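Local structure of beta-glucosidase (Chaetomella raphigera, 6JXG) at residues Q96-A100 with L101-V105; T532-Q536 with A537-G541. The protein probably hydrolyses terminal, non-reducing beta-D-glucosyl residues with release of beta-D-glucose, a step in cellulose degradation, as a secreted glycoside hydrolase of family 3. All blocks are in the same frame, centred on the assembly; numbering follows the deposited sequence.

Interaction 1: Q96-A100 with L101-V105; sequences QEAKA and LGINV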
loop_
_atom_site.group_PDB
_atom_site.type_symbol
_atom_site.label_atom_id
_atom_site.label_comp_id
_atom_site.label_asym_id
_atom_site.label_seq_id
_atom_site.Cartn_x
_atom_site.Cartn_y
_atom_site.Cartn_z
ATOM N N GLN A 96 -12.943 11.105 -4.648
ATOM C CA GLN A 96 -13.796 11.874 -5.601
ATOM C C GLN A 96 -14.531 11.040 -6.627
ATOM O O GLN A 96 -15.789 11.199 -6.851
ATOM C CB GLN A 96 -12.999 12.980 -6.284
ATOM C CG GLN A 96 -12.682 14.101 -5.307
ATOM C CD GLN A 96 -11.725 15.085 -5.859
ATOM O OE1 GLN A 96 -10.995 14.816 -6.835
ATOM N NE2 GLN A 96 -11.695 16.258 -5.225
ATOM N N GLU A 97 -13.802 10.098 -7.225
ATOM C CA GLU A 97 -14.431 9.195 -8.169
ATOM C C GLU A 97 -15.515 8.280 -7.497
ATOM O O GLU A 97 -16.588 8.027 -8.079
ATOM C CB GLU A 97 -13.401 8.363 -8.952
ATOM C CG GLU A 97 -12.480 9.234 -9.774
ATOM C CD GLU A 97 -11.630 8.555 -10.850
ATOM O OE1 GLU A 97 -11.726 7.325 -11.126
ATOM O OE2 GLU A 97 -10.781 9.334 -11.414
ATOM N N ALA A 98 -15.165 7.696 -6.345
ATOM C CA ALA A 98 -16.034 6.788 -5.620
ATOM C C ALA A 98 -17.376 7.549 -5.306
ATOM O O ALA A 98 -18.495 7.055 -5.610
ATOM C CB ALA A 98 -15.342 6.327 -4.351
ATOM N N LYS A 99 -17.276 8.737 -4.696
ATOM C CA LYS A 99 -18.467 9.506 -4.355
ATOM C C LYS A 99 -19.331 9.794 -5.583
ATOM O O LYS A 99 -20.577 9.676 -5.540
ATOM C CB LYS A 99 -18.089 10.835 -3.661
ATOM C CG LYS A 99 -19.300 11.778 -3.541
ATOM C CD LYS A 99 -19.195 12.775 -2.378
ATOM C CE LYS A 99 -20.442 13.710 -2.365
ATOM N NZ LYS A 99 -20.117 15.134 -1.925
ATOM N N ALA A 100 -18.668 10.218 -6.657
ATOM C CA ALA A 100 -19.382 10.637 -7.858
ATOM C C ALA A 100 -20.188 9.452 -8.461
ATOM O O ALA A 100 -21.208 9.662 -9.104
ATOM C CB ALA A 100 -18.408 11.249 -8.851
ATOM N N LEU A 101 -19.701 8.213 -8.265
ATOM C CA LEU A 101 -20.396 6.993 -8.610
ATOM C C LEU A 101 -21.412 6.465 -7.585
ATOM O O LEU A 101 -22.007 5.429 -7.815
ATOM C CB LEU A 101 -19.331 5.907 -8.819
ATOM C CG LEU A 101 -18.467 6.164 -10.075
ATOM C CD1 LEU A 101 -17.359 5.113 -10.230
ATOM C CD2 LEU A 101 -19.237 6.257 -11.373
ATOM N N GLY A 102 -21.529 7.111 -6.425
ATOM C CA GLY A 102 -22.472 6.753 -5.408
ATOM C C GLY A 102 -21.935 5.603 -4.559
ATOM O O GLY A 102 -22.660 4.998 -3.819
ATOM N N ILE A 103 -20.633 5.355 -4.636
ATOM C CA ILE A 103 -20.006 4.313 -3.791
ATOM C C ILE A 103 -19.946 4.785 -2.364
ATOM O O ILE A 103 -19.371 5.848 -2.052
ATOM C CB ILE A 103 -18.622 3.921 -4.337
ATOM C CG1 ILE A 103 -18.807 3.285 -5.692
ATOM C CG2 ILE A 103 -17.876 2.968 -3.370
ATOM C CD1 ILE A 103 -17.572 3.007 -6.459
ATOM N N ASN A 104 -20.530 4.007 -1.440
ATOM C CA ASN A 104 -20.460 4.407 -0.050
ATOM C C ASN A 104 -19.105 4.099 0.652
ATOM O O ASN A 104 -18.562 4.961 1.386
ATOM C CB ASN A 104 -21.608 3.849 0.793
ATOM C CG ASN A 104 -22.983 4.436 0.381
ATOM O OD1 ASN A 104 -23.391 5.597 0.770
ATOM N ND2 ASN A 104 -23.640 3.714 -0.432
ATOM N N VAL A 105 -18.626 2.879 0.433
ATOM C CA VAL A 105 -17.410 2.361 1.069
ATOM C C VAL A 105 -16.497 1.906 -0.048
ATOM O O VAL A 105 -16.866 1.012 -0.826
ATOM C CB VAL A 105 -17.725 1.189 2.013
ATOM C CG1 VAL A 105 -16.440 0.743 2.715
ATOM C CG2 VAL A 105 -18.796 1.664 3.019
#

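Interaction 2: T532-Q536 with A537-G541; sequences TIAKQ and ASDYG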
loop_
_atom_site.group_PDB
_atom_site.type_symbol
_atom_site.label_atom_id
_atom_site.label_comp_id
_atom_site.label_asym_id
_atom_site.label_seq_id
_atom_site.Cartn_x
_atom_site.Cartn_y
_atom_site.Cartn_z
ATOM N N THR A 532 13.805 -3.932 0.744
ATOM C CA THR A 532 15.200 -4.256 0.494
ATOM C C THR A 532 15.350 -5.161 -0.673
ATOM O O THR A 532 14.531 -6.098 -0.809
ATOM C CB THR A 532 15.819 -4.944 1.735
ATOM O OG1 THR A 532 15.740 -4.108 2.856
ATOM C CG2 THR A 532 17.296 -5.332 1.544
ATOM N N ILE A 533 16.379 -4.900 -1.523
ATOM C CA ILE A 533 16.775 -5.779 -2.609
ATOM C C ILE A 533 18.070 -6.491 -2.160
ATOM O O ILE A 533 19.160 -5.893 -2.054
ATOM C CB ILE A 533 16.963 -5.037 -3.944
ATOM C CG1 ILE A 533 15.632 -4.431 -4.383
ATOM C CG2 ILE A 533 17.567 -5.937 -5.046
ATOM C CD1 ILE A 533 15.662 -3.767 -5.719
ATOM N N ALA A 534 17.896 -7.771 -1.816
ATOM C CA ALA A 534 18.984 -8.620 -1.307
ATOM C C ALA A 534 19.842 -9.167 -2.454
ATOM O O ALA A 534 19.469 -9.126 -3.660
ATOM C CB ALA A 534 18.397 -9.745 -0.571
ATOM N N LYS A 535 20.983 -9.708 -2.071
ATOM C CA LYS A 535 21.869 -10.380 -3.009
ATOM C C LYS A 535 21.471 -11.844 -3.267
ATOM O O LYS A 535 21.795 -12.385 -4.340
ATOM C CB LYS A 535 23.315 -10.352 -2.513
ATOM C CG LYS A 535 23.859 -8.962 -2.289
ATOM C CD LYS A 535 25.348 -9.036 -2.133
ATOM C CE LYS A 535 25.873 -7.790 -1.500
ATOM N NZ LYS A 535 27.336 -8.093 -1.263
ATOM N N GLN A 536 20.759 -12.437 -2.337
ATOM C CA GLN A 536 20.110 -13.712 -2.499
ATOM C C GLN A 536 18.816 -13.794 -1.684
ATOM O O GLN A 536 18.686 -13.211 -0.599
ATOM C CB GLN A 536 21.048 -14.844 -2.057
ATOM C CG GLN A 536 21.347 -14.919 -0.584
ATOM C CD GLN A 536 22.616 -15.740 -0.222
ATOM O OE1 GLN A 536 23.167 -15.588 0.841
ATOM N NE2 GLN A 536 23.032 -16.577 -1.068
ATOM N N ALA A 537 17.875 -14.599 -2.162
ATOM C CA ALA A 537 16.568 -14.731 -1.531
ATOM C C ALA A 537 16.598 -15.204 -0.066
ATOM O O ALA A 537 15.783 -14.746 0.760
ATOM C CB ALA A 537 15.631 -15.645 -2.399
ATOM N N SER A 538 17.572 -16.058 0.312
ATOM C CA SER A 538 17.613 -16.568 1.706
ATOM C C SER A 538 17.970 -15.485 2.747
ATOM O O SER A 538 17.689 -15.641 3.907
ATOM C CB SER A 538 18.621 -17.757 1.801
ATOM O OG SER A 538 19.903 -17.311 1.400
ATOM N N ASP A 539 18.593 -14.390 2.307
ATOM C CA ASP A 539 18.917 -13.243 3.127
ATOM C C ASP A 539 17.686 -12.556 3.765
ATOM O O ASP A 539 17.833 -11.902 4.795
ATOM C CB ASP A 539 19.690 -12.182 2.316
ATOM C CG ASP A 539 21.173 -12.601 2.005
ATOM O OD1 ASP A 539 21.673 -13.609 2.595
ATOM O OD2 ASP A 539 21.810 -11.867 1.218
ATOM N N TYR A 540 16.503 -12.640 3.145
ATOM C CA TYR A 540 15.292 -11.967 3.776
ATOM C C TYR A 540 14.922 -12.639 5.083
ATOM O O TYR A 540 14.355 -11.998 5.985
ATOM C CB TYR A 540 14.061 -11.910 2.862
ATOM C CG TYR A 540 14.269 -11.037 1.719
ATOM C CD1 TYR A 540 13.995 -9.678 1.812
ATOM C CD2 TYR A 540 14.732 -11.533 0.540
ATOM C CE1 TYR A 540 14.191 -8.858 0.741
ATOM C CE2 TYR A 540 14.956 -10.702 -0.558
ATOM C CZ TYR A 540 14.733 -9.370 -0.453
ATOM O OH TYR A 540 14.968 -8.534 -1.504
ATOM N N GLY A 541 15.283 -13.930 5.231
ATOM C CA GLY A 541 14.932 -14.676 6.431
ATOM C C GLY A 541 13.463 -15.000 6.566
ATOM O O GLY A 541 13.035 -15.467 7.624
HETATM O O HOH W 1 21.710 -9.425 0.691
#

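Interaction 1: Q96-A100 with L101-V105
Leu-101 holds CG opposite its own carbonyl carbon (chi1 -68°), a setting that folds the branch back against the last helical turn, with CG 3.3 Å from the carbonyl O of Glu-97. Ile-103 takes the same setting for CG1, whose end lies over the backbone of Ala-98, CD1 being 4.2 Å from its CA. Between the two backbones the CB atoms of Ala-98 and Ile-103 meet at 4.1 Å; a bare methyl suits this place, since the branched isoleucine can then close down on the helix.

The backbone makes this possible. Leu-101 N still gives the ordinary helical bond to Glu-97 O at 3.1 Å, with a weak second one to Ala-98 O. Gly-102 then takes a positive phi of 82°, easy for a residue without a side chain, and its N reaches back to Lys-99 O at 2.9 Å. Ile-103 N closes the wider loop to Ala-98 O, also at 2.9 Å, so the carbonyls of Glu-97, Ala-98 and Lys-99 all receive N-H groups as the helix ends.

The carboxylate of Glu-97 points elsewhere, to His-322 and Thr-70, while Trp-306 donates to Leu-101 O. Ile-103 also rests on Cys-55 and Gln-57 of strand 55-57. The nested pair of backbone bonds and the positive phi of Gly-102 make a Schellman motif, with Ala-98 against Ile-103 as its usual apolar contact, here ending helix 84-100 and turning the chain into strand 105-106 of the TIM-barrel-type N-terminal domain.

Interaction 2: T532-Q536 with A537-G541
From Thr-532 to Ala-534 the chain is extended; after Lys-535 and Gln-536 it coils into helical backbone angles at Ala-537 to Tyr-540, which turns the side chain of Tyr-540 back toward Thr-532 and Ala-534. The coil opens with a bond from Asp-539 N to Gln-536 O of 3.1 Å, and Tyr-540 N and Gly-541 N likewise reach back three residues, to Ala-537 O and Ser-538 O.

The phenol of Tyr-540 spans the gap. CG lies opposite the carbonyl carbon and beside the backbone N (chi1 -67°), directing the ring at the extended segment. There OH donates to Thr-532 O at 2.6 Å, from a position tilted 31° out of that carbonyl plane, and accepts from Ala-534 N at 3.0 Å in a fairly straight bond (159°). One hydroxyl thus serves a backbone acceptor and a backbone donor, a double role that suits a hydroxyl, able to give and take. The small Ala-534 fits alongside, its CB meeting CE2 of the ring obliquely at 3.6 Å.

Asp-539 points back at the same segment, its CB 4.0 Å from Ala-534 CB. The carboxylate lies across the extended chain of Gln-536, with Asp-539 OD1 3.5 Å from Gln-536 CG, and a water accepts from Lys-535 N at 2.9 Å and lies within reach of Asp-539 OD2, to which it may donate. Gln-536 N is buried without a partner.

Phe-562 of helix 559-564 packs edge-to-face on Tyr-540 and touches Ala-534 and Asp-539, while the hydroxyl of Thr-532 binds Asp-558. The arrangement is a run of i to i+3 turns, closed by a tyrosine hydroxyl that bonds to the main chain of Thr-532 and Ala-534, within the long loop between helices 511-519 and 559-564 of the family 3 C-terminal domain.

Following the chain from its N terminus, interaction 1 comes first, a local turn where helix 84-100 gives way to strand 105-106, which lies between the parallel strands 55-57 and 151-157 of the N-terminal domain. More than 400 residues later, interaction 2 closes another short turn, in the loop that follows helix 511-519 of the C-terminal domain and leads to helix 559-564. The two are in series, neither nested nor crossed. The centres of interactions 1 and 2 are about 41 Å apart, on opposite sides of the chain's centre, and the nearest atoms of interactions 1 and 2 are about 30 Å apart. Each is local to its own domain: one ends a helix, the other lies in a loop.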